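Local coordinates for AAEL008620-PA odorant-binding protein (Aedes aegypti, PDB 5V13) that binds juvenile hormone III in mosquito hemolymph as a secreted relative of the odorant-binding proteins, at residues B[60-65]-B[121-126]; B[103-108]-B[134-139]; B[111-116]-B[127-132]. All coordinates share one frame; numbering follows the deposited sequence.

Overall arrangement
Helix 122-135 takes part in all three contacts, and the chemistry changes along it. Interaction 1 joins its first turn to helix 59-71 by a disulfide flanked by a ring packed on a glutamine. In interaction 3 its middle meets the end of helix 99-113 through leucine, methionine and phenylalanine, with a lysine and a water at the margin. Interaction 2 lies where helix 122-135 gives way to helix 137-143, and a histidine ring takes one bond from an asparagine. Each is partly buried; the lysine bond of interaction 3 lies at its rim, whereas the histidine of interaction 2 is buried. Interactions 1 and 3 both reach the hormone; interaction 2 stands farther back, touching interaction 3 through Leu105 and Phe132.

Interaction 1: residues B[60-65]-B[121-126]; sequences ESQCYV and SCESVF. With JH3 (methyl (2E,6E)-9-[(2R)-3,3-dimethyloxiran-2-yl]-3,7-dimethylnona-2,6-dienoate), chain E.
Cys122, which follows an N-cap serine, Ser121, whose OG accepts from Ser124 N at 3.1 Å, is bonded covalently to Cys63, SG to SG 2.1 Å, so the linked cysteine sits on a well-formed start of helix 122-135. The disulfide torsion of 98° is near the relaxed value, which suggests a link made with little strain. The helix segments cross at 66° with their axes 8.1 Å apart, and the two cysteines mark the closest backbone approach. Such disulfides between helices are a hallmark of insect odorant-binding proteins; one turn farther along helix 59-71, Cys67 is tied in the same way to Cys36 of helix 26-38. At Glu123 the contact moves outward. Its aliphatic stem runs alongside Gln62, both chains pointing the same way, with Glu123 CB 3.9 Å from Gln62 OE1. Phe126, a turn on, completes the contact: with CG anti to the backbone N (chi1 178°), its ring is carried over helix 59-71. Gln62 CG lies 3.5 Å from Phe126 CG in a CH-pi contact over one face, displaced toward the rim, while Val65 CG2 comes in at the ring edge, 3.8 Å from Phe126 CD2. Tyr64 leaves helix 59-71 away from segment 121-126; its ring edge and OH meet the hormone, and the OH, hydrogen-bonded to Tyr33 O, lies 3.5 Å from C4 of the ligand.

Interaction 2: residues B[103-108]-B[134-139]; sequences QALKNN and ATHHST
His136 reaches from the break between two helices onto the flank of helix 99-113, meeting Leu105 first and Asn108 last. Its CB lies 4.2 Å from Leu105 CD1, a loose apolar touch. Beyond it, a chi1 of -61° sets CG beside the backbone N and directs the imidazole at the neighbouring helix. ND1 comes next, 3.9 Å from Leu105 CA; this nitrogen is buried and has no polar partner in the model. Leu105 CA itself rests over one ring face in a CH-pi contact, set off toward the rim, while CG2 of the adjacent Thr135 lies over the opposite face, so the ring is held between them. CE1 presses against backbone, 3.4 Å from Leu105 N, and the methyl of Ala104 meets the same atom at the ring edge, Ala104 CB to His136 CE1 3.8 Å. At the tip, NE2 accepts a hydrogen bond of 2.9 Å from Asn108 ND2, nearly straight at 160°. The donor lies in the plane of the imidazole, although the amide and the ring are turned 50° from each other. Because NE2 accepts, the ring is probably neutral with its proton on ND1. Thr139, about a turn after the histidine, adds a methyl to the apolar side: Thr139 CG2 is 3.6 Å from Leu105 CD1. The ring of Phe132 meets the imidazole near CD2, the planes inclined to each other, and also touches Leu105. His136 has left helical angles after helix 122-135 and occupies the N-cap position of helix 137-143. This is interhelical packing at a bend in the all-helical odorant-binding protein fold, its histidine side chain standing about 10 Å from the bound hormone.

Interaction 3: residues B[111-116]-B[127-132]; sequences PMLAGV and NKYATF. With JH3 (methyl (2E,6E)-9-[(2R)-3,3-dimethyloxiran-2-yl]-3,7-dimethylnona-2,6-dienoate), chain E.
Leu113 is one of two bumps here, and the ring of Phe132 is the floor it stands on. Leu113 CD1 sits over the centre of one Phe132 face, 3.9 Å from the ring centroid and only 12° from the ring normal, a square CH-pi contact. The other branch drops into the hollow between two side chains one helical turn apart: Leu113 CD2 is 3.9 Å from Phe132 CB and 4.0 Å from Tyr129 CD1. Met112, the second bump, fills the next groove. Stretched out beyond CG, it passes across Thr131 at about a right angle and lodges its sulfur against helix 122-135, with Met112 SD 3.8 Å from Phe132 CA and near the edge of the phenylalanine ring. The contact joins two helices of the all-helical odorant-binding protein fold, one of which lines the hormone pocket through Tyr129. This tyrosine faces both ways: its ring edge receives Leu113 CD2, while its OH donates to the epoxide oxygen O3 of the hormone at 2.7 Å. On the outer side, Lys128 curls round the chain end, folding at chi2 (52°) and chi3 until NZ donates to Ala114 O at 2.7 Å. Gly115, with a positive phi of 122°, carries the chain away just beside this ammonium group and presents no side chain to it. Between Lys128 and Met112 a water occupies the remaining notch. It accepts from Phe132 N and lies within hydrogen-bonding distance of both Lys128 O (2.7 Å) and Met112 O (2.9 Å), inserted where a direct helical bond from Phe132 N to Lys128 O would otherwise run.

Interaction 1: residues B[60-65]-B[121-126]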
# COMPACT_ATOMS: atom_id res chain seq x y z
N GLU B 60 22.60 29.56 6.05
CA GLU B 60 22.34 28.12 6.03
C GLU B 60 20.91 27.82 5.59
O GLU B 60 20.68 26.85 4.87
CB GLU B 60 22.62 27.52 7.41
CG GLU B 60 24.10 27.20 7.64
CD GLU B 60 24.63 26.12 6.69
OE1 GLU B 60 24.96 26.45 5.53
OE2 GLU B 60 24.70 24.94 7.10
N SER B 61 19.94 28.65 5.99
CA SER B 61 18.56 28.45 5.54
C SER B 61 18.40 28.75 4.05
O SER B 61 17.64 28.07 3.35
CB SER B 61 17.60 29.34 6.34
OG SER B 61 17.71 29.12 7.73
N GLN B 62 19.06 29.80 3.57
CA GLN B 62 19.04 30.09 2.14
C GLN B 62 19.63 28.94 1.35
O GLN B 62 19.09 28.54 0.32
CB GLN B 62 19.78 31.40 1.84
CG GLN B 62 19.16 32.62 2.50
CD GLN B 62 20.00 33.88 2.32
OE1 GLN B 62 21.22 33.82 2.31
NE2 GLN B 62 19.34 35.02 2.20
N CYS B 63 20.73 28.36 1.85
CA CYS B 63 21.31 27.25 1.11
C CYS B 63 20.43 26.01 1.17
O CYS B 63 20.43 25.22 0.21
CB CYS B 63 22.71 26.92 1.62
SG CYS B 63 23.88 28.25 1.23
N TYR B 64 19.69 25.81 2.26
CA TYR B 64 18.77 24.67 2.31
C TYR B 64 17.67 24.81 1.26
O TYR B 64 17.32 23.83 0.58
CB TYR B 64 18.15 24.54 3.70
CG TYR B 64 17.28 23.30 3.84
CD1 TYR B 64 17.86 22.05 3.96
CD2 TYR B 64 15.88 23.39 3.80
CE1 TYR B 64 17.05 20.89 4.07
CE2 TYR B 64 15.08 22.25 3.91
CZ TYR B 64 15.67 21.01 4.04
OH TYR B 64 14.90 19.87 4.15
N VAL B 65 17.11 26.00 1.13
CA VAL B 65 16.08 26.22 0.11
C VAL B 65 16.64 25.99 -1.29
O VAL B 65 15.99 25.36 -2.14
CB VAL B 65 15.46 27.62 0.27
CG1 VAL B 65 14.44 27.88 -0.85
CG2 VAL B 65 14.81 27.76 1.64
N SER B 121 23.91 31.91 -6.39
CA SER B 121 24.19 31.92 -4.95
C SER B 121 22.93 31.58 -4.16
O SER B 121 21.80 31.77 -4.61
CB SER B 121 24.75 33.27 -4.51
OG SER B 121 23.75 34.27 -4.40
N CYS B 122 23.14 31.05 -2.95
CA CYS B 122 22.00 30.73 -2.08
C CYS B 122 21.14 31.96 -1.83
O CYS B 122 19.91 31.87 -1.78
CB CYS B 122 22.48 30.16 -0.74
SG CYS B 122 23.56 28.70 -0.78
N GLU B 123 21.79 33.13 -1.69
CA GLU B 123 21.03 34.35 -1.44
C GLU B 123 20.15 34.72 -2.63
O GLU B 123 18.99 35.09 -2.45
CB GLU B 123 21.98 35.51 -1.10
CG GLU B 123 21.26 36.81 -0.79
CD GLU B 123 22.20 37.99 -0.59
OE1 GLU B 123 23.44 37.81 -0.71
OE2 GLU B 123 21.71 39.10 -0.31
N SER B 124 20.69 34.63 -3.85
CA SER B 124 19.89 35.02 -5.01
C SER B 124 18.70 34.09 -5.21
O SER B 124 17.60 34.54 -5.54
CB SER B 124 20.75 35.05 -6.27
OG SER B 124 21.74 36.06 -6.19
N VAL B 125 18.91 32.79 -5.01
CA VAL B 125 17.82 31.84 -5.23
C VAL B 125 16.74 32.00 -4.15
O VAL B 125 15.55 32.08 -4.46
CB VAL B 125 18.38 30.40 -5.28
CG1 VAL B 125 17.26 29.38 -5.36
CG2 VAL B 125 19.34 30.22 -6.46
N PHE B 126 17.16 32.09 -2.88
CA PHE B 126 16.21 32.28 -1.79
C PHE B 126 15.42 33.58 -1.97
O PHE B 126 14.19 33.59 -1.85
CB PHE B 126 16.96 32.28 -0.45
CG PHE B 126 16.11 32.51 0.76
CD1 PHE B 126 15.87 33.80 1.22
CD2 PHE B 126 15.60 31.44 1.48
CE1 PHE B 126 15.10 34.01 2.36
CE2 PHE B 126 14.83 31.64 2.62
CZ PHE B 126 14.58 32.92 3.06
C1 JH3 E . 11.47 17.23 6.43
O2 JH3 E . 10.33 16.89 6.73
O1 JH3 E . 12.54 16.32 6.72
CM JH3 E . 12.22 15.03 7.25
C2 JH3 E . 11.81 18.51 5.78
C3 JH3 E . 10.98 19.50 5.45
C3' JH3 E . 9.50 19.48 5.71
C4 JH3 E . 11.60 20.69 4.75
C5 JH3 E . 10.69 21.12 3.60
C6 JH3 E . 11.48 21.98 2.64
C7 JH3 E . 11.47 23.32 2.68
C7' JH3 E . 10.68 24.06 3.73
C8 JH3 E . 12.30 24.08 1.66
C9 JH3 E . 11.43 24.94 0.73
CA JH3 E . 10.27 24.16 0.11
O3 JH3 E . 9.55 24.90 -0.90
CB JH3 E . 10.41 23.86 -1.38
CB' JH3 E . 9.75 22.54 -1.79
CC JH3 E . 11.60 24.39 -2.16

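Interaction 2: residues B[103-108]-B[134-139]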
# COMPACT_ATOMS: atom_id res chain seq x y z
N GLN B 103 -6.14 28.30 -8.30
CA GLN B 103 -6.12 29.25 -9.41
C GLN B 103 -5.20 30.43 -9.10
O GLN B 103 -4.54 30.96 -10.00
CB GLN B 103 -7.53 29.75 -9.71
CG GLN B 103 -7.63 30.63 -10.95
CD GLN B 103 -7.15 29.92 -12.20
OE1 GLN B 103 -7.40 28.73 -12.40
NE2 GLN B 103 -6.45 30.65 -13.06
N ALA B 104 -5.14 30.86 -7.83
CA ALA B 104 -4.23 31.94 -7.47
C ALA B 104 -2.78 31.54 -7.73
O ALA B 104 -2.00 32.33 -8.29
CB ALA B 104 -4.42 32.33 -6.01
N LEU B 105 -2.40 30.33 -7.34
CA LEU B 105 -1.04 29.86 -7.62
C LEU B 105 -0.78 29.84 -9.13
O LEU B 105 0.26 30.33 -9.59
CB LEU B 105 -0.81 28.49 -6.99
CG LEU B 105 0.63 27.94 -7.05
CD1 LEU B 105 0.97 27.12 -5.81
CD2 LEU B 105 0.83 27.10 -8.30
N LYS B 106 -1.73 29.33 -9.91
CA LYS B 106 -1.57 29.34 -11.36
C LYS B 106 -1.35 30.76 -11.90
O LYS B 106 -0.50 30.96 -12.79
CB LYS B 106 -2.80 28.73 -12.03
CG LYS B 106 -2.85 27.22 -11.95
CD LYS B 106 -4.04 26.72 -12.75
CE LYS B 106 -4.24 25.24 -12.56
NZ LYS B 106 -5.61 24.86 -13.02
N ASN B 107 -2.09 31.75 -11.40
CA ASN B 107 -1.93 33.11 -11.90
C ASN B 107 -0.62 33.75 -11.46
O ASN B 107 -0.06 34.58 -12.18
CB ASN B 107 -3.11 33.98 -11.45
CG ASN B 107 -4.44 33.50 -11.99
OD1 ASN B 107 -4.50 32.70 -12.91
ND2 ASN B 107 -5.52 34.00 -11.41
N ASN B 108 -0.12 33.38 -10.28
CA ASN B 108 1.02 34.08 -9.68
C ASN B 108 2.37 33.46 -10.01
O ASN B 108 3.40 34.15 -9.89
CB ASN B 108 0.87 34.13 -8.16
CG ASN B 108 -0.12 35.18 -7.70
OD1 ASN B 108 -0.28 36.24 -8.32
ND2 ASN B 108 -0.78 34.91 -6.58
N ALA B 134 5.91 33.15 0.27
CA ALA B 134 5.10 33.77 1.32
C ALA B 134 3.64 33.79 0.93
O ALA B 134 2.76 33.56 1.77
CB ALA B 134 5.61 35.18 1.63
N THR B 135 3.36 34.04 -0.35
CA THR B 135 1.99 34.20 -0.82
C THR B 135 1.25 32.88 -0.93
O THR B 135 0.02 32.86 -0.78
CB THR B 135 2.01 34.93 -2.17
OG1 THR B 135 2.75 36.16 -2.04
CG2 THR B 135 0.59 35.26 -2.65
N HIS B 136 1.97 31.77 -1.18
CA HIS B 136 1.34 30.47 -1.39
C HIS B 136 1.89 29.40 -0.45
O HIS B 136 1.90 28.22 -0.78
CB HIS B 136 1.50 30.04 -2.85
CG HIS B 136 0.85 30.99 -3.80
ND1 HIS B 136 -0.52 31.06 -3.95
CD2 HIS B 136 1.36 31.95 -4.60
CE1 HIS B 136 -0.82 32.00 -4.83
NE2 HIS B 136 0.31 32.56 -5.24
N HIS B 137 2.32 29.83 0.74
CA HIS B 137 2.99 28.96 1.70
C HIS B 137 2.24 27.65 1.93
O HIS B 137 2.78 26.55 1.74
CB HIS B 137 3.17 29.73 3.01
CG HIS B 137 3.91 28.98 4.07
ND1 HIS B 137 3.27 28.18 5.00
CD2 HIS B 137 5.23 28.91 4.35
CE1 HIS B 137 4.17 27.65 5.81
NE2 HIS B 137 5.37 28.07 5.43
N SER B 138 0.98 27.74 2.37
CA SER B 138 0.26 26.53 2.76
C SER B 138 -0.08 25.66 1.56
O SER B 138 -0.20 24.43 1.70
CB SER B 138 -1.01 26.90 3.54
OG SER B 138 -1.92 27.59 2.70
N THR B 139 -0.25 26.26 0.38
CA THR B 139 -0.48 25.48 -0.83
C THR B 139 0.77 24.71 -1.24
O THR B 139 0.70 23.52 -1.57
CB THR B 139 -0.95 26.40 -1.97
OG1 THR B 139 -2.20 27.00 -1.62
CG2 THR B 139 -1.10 25.63 -3.28

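Interaction 3: residues B[111-116]-B[127-132]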
# COMPACT_ATOMS: atom_id res chain seq x y z
N PRO B 111 4.54 35.34 -12.94
CA PRO B 111 5.00 36.70 -12.62
C PRO B 111 5.91 36.76 -11.40
O PRO B 111 6.89 37.52 -11.42
CB PRO B 111 3.70 37.49 -12.42
CG PRO B 111 2.61 36.51 -12.33
CD PRO B 111 3.07 35.27 -13.05
N MET B 112 5.64 35.97 -10.36
CA MET B 112 6.47 36.05 -9.15
C MET B 112 7.80 35.30 -9.28
O MET B 112 8.77 35.66 -8.60
CB MET B 112 5.70 35.50 -7.95
CG MET B 112 4.60 36.44 -7.48
SD MET B 112 3.68 35.73 -6.11
CE MET B 112 2.55 37.08 -5.76
N LEU B 113 7.89 34.28 -10.12
CA LEU B 113 9.12 33.50 -10.22
C LEU B 113 9.95 33.80 -11.47
O LEU B 113 11.06 33.27 -11.59
CB LEU B 113 8.81 32.01 -10.17
CG LEU B 113 8.31 31.54 -8.81
CD1 LEU B 113 7.76 30.14 -8.91
CD2 LEU B 113 9.44 31.65 -7.73
N ALA B 114 9.45 34.63 -12.38
CA ALA B 114 10.12 34.86 -13.65
C ALA B 114 11.41 35.66 -13.46
O ALA B 114 11.54 36.46 -12.53
CB ALA B 114 9.22 35.62 -14.62
N GLY B 115 12.35 35.43 -14.36
CA GLY B 115 13.57 36.21 -14.40
C GLY B 115 14.82 35.37 -14.25
O GLY B 115 14.88 34.49 -13.39
N VAL B 116 15.82 35.63 -15.08
CA VAL B 116 17.10 34.95 -14.98
C VAL B 116 17.94 35.67 -13.94
O VAL B 116 18.04 36.90 -13.95
CB VAL B 116 17.81 34.91 -16.35
CG1 VAL B 116 19.18 34.26 -16.24
CG2 VAL B 116 16.94 34.16 -17.36
N ASN B 127 16.11 34.69 -2.27
CA ASN B 127 15.40 35.96 -2.42
C ASN B 127 14.42 35.94 -3.58
O ASN B 127 13.34 36.55 -3.49
CB ASN B 127 16.41 37.08 -2.58
CG ASN B 127 17.09 37.41 -1.29
OD1 ASN B 127 16.64 36.98 -0.22
ND2 ASN B 127 18.18 38.16 -1.36
N LYS B 128 14.76 35.25 -4.67
CA LYS B 128 13.85 35.19 -5.80
C LYS B 128 12.60 34.39 -5.46
O LYS B 128 11.49 34.72 -5.90
CB LYS B 128 14.58 34.61 -7.02
CG LYS B 128 13.71 34.35 -8.25
CD LYS B 128 12.90 35.60 -8.65
CE LYS B 128 13.49 36.32 -9.85
NZ LYS B 128 12.64 37.47 -10.27
N TYR B 129 12.74 33.36 -4.63
CA TYR B 129 11.61 32.52 -4.22
C TYR B 129 10.69 33.20 -3.21
O TYR B 129 9.54 32.78 -3.05
CB TYR B 129 12.18 31.23 -3.64
CG TYR B 129 11.24 30.07 -3.40
CD1 TYR B 129 10.39 29.61 -4.41
CD2 TYR B 129 11.26 29.38 -2.20
CE1 TYR B 129 9.55 28.51 -4.19
CE2 TYR B 129 10.43 28.31 -1.98
CZ TYR B 129 9.58 27.87 -2.97
OH TYR B 129 8.78 26.78 -2.75
N ALA B 130 11.16 34.25 -2.53
CA ALA B 130 10.56 34.66 -1.26
C ALA B 130 9.10 35.08 -1.41
O ALA B 130 8.25 34.65 -0.62
CB ALA B 130 11.39 35.78 -0.63
N THR B 131 8.79 35.93 -2.40
CA THR B 131 7.43 36.46 -2.52
C THR B 131 6.43 35.35 -2.82
O THR B 131 5.37 35.25 -2.19
CB THR B 131 7.37 37.54 -3.61
OG1 THR B 131 8.16 38.67 -3.23
CG2 THR B 131 5.93 38.01 -3.82
N PHE B 132 6.76 34.49 -3.79
CA PHE B 132 5.89 33.36 -4.12
C PHE B 132 5.70 32.45 -2.92
O PHE B 132 4.59 31.97 -2.64
CB PHE B 132 6.51 32.58 -5.29
CG PHE B 132 5.70 31.39 -5.73
CD1 PHE B 132 4.57 31.55 -6.51
CD2 PHE B 132 6.12 30.10 -5.42
CE1 PHE B 132 3.83 30.45 -6.92
CE2 PHE B 132 5.40 28.99 -5.84
CZ PHE B 132 4.25 29.16 -6.60
C1 JH3 E . 11.47 17.23 6.43
O2 JH3 E . 10.33 16.89 6.73
O1 JH3 E . 12.54 16.32 6.72
CM JH3 E . 12.22 15.03 7.25
C2 JH3 E . 11.81 18.51 5.78
C3 JH3 E . 10.98 19.50 5.45
C3' JH3 E . 9.50 19.48 5.71
C4 JH3 E . 11.60 20.69 4.75
C5 JH3 E . 10.69 21.12 3.60
C6 JH3 E . 11.48 21.98 2.64
C7 JH3 E . 11.47 23.32 2.68
C7' JH3 E . 10.68 24.06 3.73
C8 JH3 E . 12.30 24.08 1.66
C9 JH3 E . 11.43 24.94 0.73
CA JH3 E . 10.27 24.16 0.11
O3 JH3 E . 9.55 24.90 -0.90
CB JH3 E . 10.41 23.86 -1.38
CB' JH3 E . 9.75 22.54 -1.79
CC JH3 E . 11.60 24.39 -2.16
O HOH W 1 8.84 35.05 -5.72